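Local coordinates for protein dihydropteroate synthase (Xanthomonas albilineans, PDB 6Q62) that probably condenses para-aminobenzoate with 6-hydroxymethyl-7,8-dihydropterin diphosphate to give 7,8-dihydropteroate, a step of folate biosynthesis, at residues Ala164-His167 with Arg168-Glu172. Sequence-based numbering, arbitrary orientation.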
ATOM      1  N   ALA A 164      18.533  12.069 -15.344  1.00 15.14           N
ATOM      2  CA  ALA A 164      19.124  12.165 -16.672  1.00 15.16           C
ATOM      3  C   ALA A 164      20.304  11.186 -16.815  1.00 18.03           C
ATOM      4  O   ALA A 164      20.437  10.556 -17.860  1.00 18.49           O
ATOM      5  CB  ALA A 164      19.580  13.586 -16.953  1.00 15.85           C
ATOM      6  N   GLU A 165      21.115  11.034 -15.766  1.00 16.58           N
ATOM      7  CA  GLU A 165      22.275  10.133 -15.754  1.00 16.16           C
ATOM      8  C   GLU A 165      21.856   8.663 -15.851  1.00 18.05           C
ATOM      9  O   GLU A 165      22.426   7.914 -16.652  1.00 16.55           O
ATOM     10  CB  GLU A 165      23.170  10.410 -14.546  1.00 17.65           C
ATOM     11  CG  GLU A 165      24.003  11.663 -14.766  1.00 34.47           C
ATOM     12  CD  GLU A 165      24.752  12.210 -13.569  1.00 55.17           C
ATOM     13  OE1 GLU A 165      25.575  11.469 -12.983  1.00 55.79           O
ATOM     14  OE2 GLU A 165      24.542  13.399 -13.237  1.00 46.76           O
ATOM     15  N   VAL A 166      20.845   8.256 -15.054  1.00 15.29           N
ATOM     16  CA  VAL A 166      20.311   6.890 -15.127  1.00 12.86           C
ATOM     17  C   VAL A 166      19.704   6.630 -16.501  1.00 15.84           C
ATOM     18  O   VAL A 166      20.010   5.602 -17.095  1.00 16.08           O
ATOM     19  CB  VAL A 166      19.328   6.557 -13.969  1.00 14.74           C
ATOM     20  CG1 VAL A 166      18.585   5.245 -14.229  1.00 14.67           C
ATOM     21  CG2 VAL A 166      20.050   6.488 -12.630  1.00 14.11           C
ATOM     22  N   HIS A 167      18.904   7.581 -17.041  1.00 14.37           N
ATOM     23  CA  HIS A 167      18.306   7.458 -18.382  1.00 14.45           C
ATOM     24  C   HIS A 167      19.409   7.265 -19.434  1.00 15.53           C
ATOM     25  O   HIS A 167      19.307   6.378 -20.263  1.00 13.46           O
ATOM     26  CB  HIS A 167      17.480   8.732 -18.714  1.00 16.89           C
ATOM     27  CG  HIS A 167      16.745   8.706 -20.022  1.00 21.82           C
ATOM     28  ND1 HIS A 167      17.372   9.042 -21.207  1.00 24.30           N
ATOM     29  CD2 HIS A 167      15.433   8.496 -20.272  1.00 24.77           C
ATOM     30  CE1 HIS A 167      16.441   8.976 -22.145  1.00 24.08           C
ATOM     31  NE2 HIS A 167      15.257   8.658 -21.632  1.00 25.11           N
ATOM     32  N   ARG A 168      20.452   8.104 -19.387  1.00 13.12           N
ATOM     33  CA  ARG A 168      21.559   8.074 -20.348  1.00 12.81           C
ATOM     34  C   ARG A 168      22.261   6.713 -20.290  1.00 13.27           C
ATOM     35  O   ARG A 168      22.487   6.114 -21.335  1.00 13.46           O
ATOM     36  CB  ARG A 168      22.554   9.213 -20.030  1.00 17.44           C
ATOM     37  CG  ARG A 168      23.726   9.317 -21.016  1.00 33.67           C
ATOM     38  CD  ARG A 168      24.555  10.564 -20.751  1.00 52.38           C
ATOM     39  NE  ARG A 168      25.518  10.386 -19.659  1.00 73.71           N
ATOM     40  CZ  ARG A 168      25.725  11.260 -18.675  1.00 92.92           C
ATOM     41  NH1 ARG A 168      25.017  12.382 -18.613  1.00 82.03           N
ATOM     42  NH2 ARG A 168      26.625  11.007 -17.733  1.00 81.61           N
ATOM     43  N   PHE A 169      22.556   6.212 -19.060  1.00 11.05           N
ATOM     44  CA  PHE A 169      23.188   4.905 -18.888  1.00 11.25           C
ATOM     45  C   PHE A 169      22.338   3.784 -19.512  1.00 15.12           C
ATOM     46  O   PHE A 169      22.871   2.920 -20.196  1.00 14.46           O
ATOM     47  CB  PHE A 169      23.466   4.628 -17.413  1.00 12.57           C
ATOM     48  CG  PHE A 169      24.027   3.250 -17.134  1.00 13.95           C
ATOM     49  CD1 PHE A 169      25.397   3.021 -17.160  1.00 17.29           C
ATOM     50  CD2 PHE A 169      23.182   2.179 -16.837  1.00 15.84           C
ATOM     51  CE1 PHE A 169      25.923   1.746 -16.867  1.00 17.64           C
ATOM     52  CE2 PHE A 169      23.705   0.918 -16.529  1.00 17.24           C
ATOM     53  CZ  PHE A 169      25.075   0.706 -16.554  1.00 16.06           C
ATOM     54  N   LEU A 170      21.020   3.782 -19.245  1.00 14.59           N
ATOM     55  CA  LEU A 170      20.131   2.726 -19.775  1.00 13.42           C
ATOM     56  C   LEU A 170      19.993   2.763 -21.283  1.00 18.68           C
ATOM     57  O   LEU A 170      19.945   1.697 -21.895  1.00 17.67           O
ATOM     58  CB  LEU A 170      18.774   2.750 -19.061  1.00 13.64           C
ATOM     59  CG  LEU A 170      18.920   2.407 -17.555  1.00 15.35           C
ATOM     60  CD1 LEU A 170      17.627   2.679 -16.805  1.00 14.56           C
ATOM     61  CD2 LEU A 170      19.406   0.957 -17.349  1.00 14.68           C
ATOM     62  N   VAL A 171      19.985   3.970 -21.905  1.00 17.16           N
ATOM     63  CA  VAL A 171      19.965   4.099 -23.368  1.00 15.97           C
ATOM     64  C   VAL A 171      21.260   3.421 -23.918  1.00 16.47           C
ATOM     65  O   VAL A 171      21.188   2.588 -24.818  1.00 15.56           O
ATOM     66  CB  VAL A 171      19.872   5.595 -23.776  1.00 20.52           C
ATOM     67  CG1 VAL A 171      20.268   5.815 -25.234  1.00 19.75           C
ATOM     68  CG2 VAL A 171      18.474   6.139 -23.522  1.00 20.71           C
ATOM     69  N   GLU A 172      22.423   3.758 -23.326  1.00 14.51           N
ATOM     70  CA  GLU A 172      23.738   3.172 -23.688  1.00 15.06           C
ATOM     71  C   GLU A 172      23.751   1.643 -23.578  1.00 14.77           C
ATOM     72  O   GLU A 172      24.241   0.973 -24.479  1.00 16.65           O
ATOM     73  CB  GLU A 172      24.840   3.741 -22.800  1.00 16.18           C
ATOM     74  CG  GLU A 172      25.186   5.175 -23.151  1.00 30.52           C
ATOM     75  CD  GLU A 172      26.001   5.952 -22.137  1.00 52.33           C
ATOM     76  OE1 GLU A 172      26.362   5.387 -21.078  1.00 35.48           O
ATOM     77  OE2 GLU A 172      26.265   7.147 -22.402  1.00 54.22           O
TER
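V166 and L170 meet one turn apart on helix 162-179, one of the outer helices of the TIM barrel. Both are buried. Their side chains run side by side and point the same way, and V166 CG1 lies 3.8 Å from L170 CD1. CG1 of V166 stands anti to the backbone N (chi1 169°), which turns it along the helix to meet the leucine. L170 also leans on L212 of helix 209-212. F169 sits next to this buried strip and packs edge-to-face on the ring of H145, in a loop that V166 also touches.

The outer side is looser. The guanidinium of R168 lies alongside E165, with NH1 and NH2 each 4.0 Å from E165 CG. The bend at chi3 (82°) brings it back along the helix. Its plane is only 10° from that of the carboxylate, yet E165 OE1 and R168 NH2 stay 4.9 Å apart, so no salt bridge forms. E165 OE2 is instead hydrogen-bonded to D161 N, just ahead of the helix. On another side of the helix the H167 imidazole reaches V171, and CE1 lies 3.8 Å from CG2. The methyl comes obliquely to the ring. H167 also touches L212 and L215, whereas V171 is exposed.

Four i to i+4 backbone bonds run beneath both sides. R168 N to A164 O is 2.9 Å; F169 N to E165 O, L170 N to V166 O and V171 N to H167 O are 3.0 Å each. They mark a regular alpha helix. The helix is thus amphipathic here: V166, L170 and F169 pack on the loop of H145 and on helix 209-212. On the outer side the E165-R168 attraction is probably modest, because the charged atoms stay apart and OE2 is held by D161 N. The glutamate charge, turned to the helix N-terminus, would suit the helix dipole.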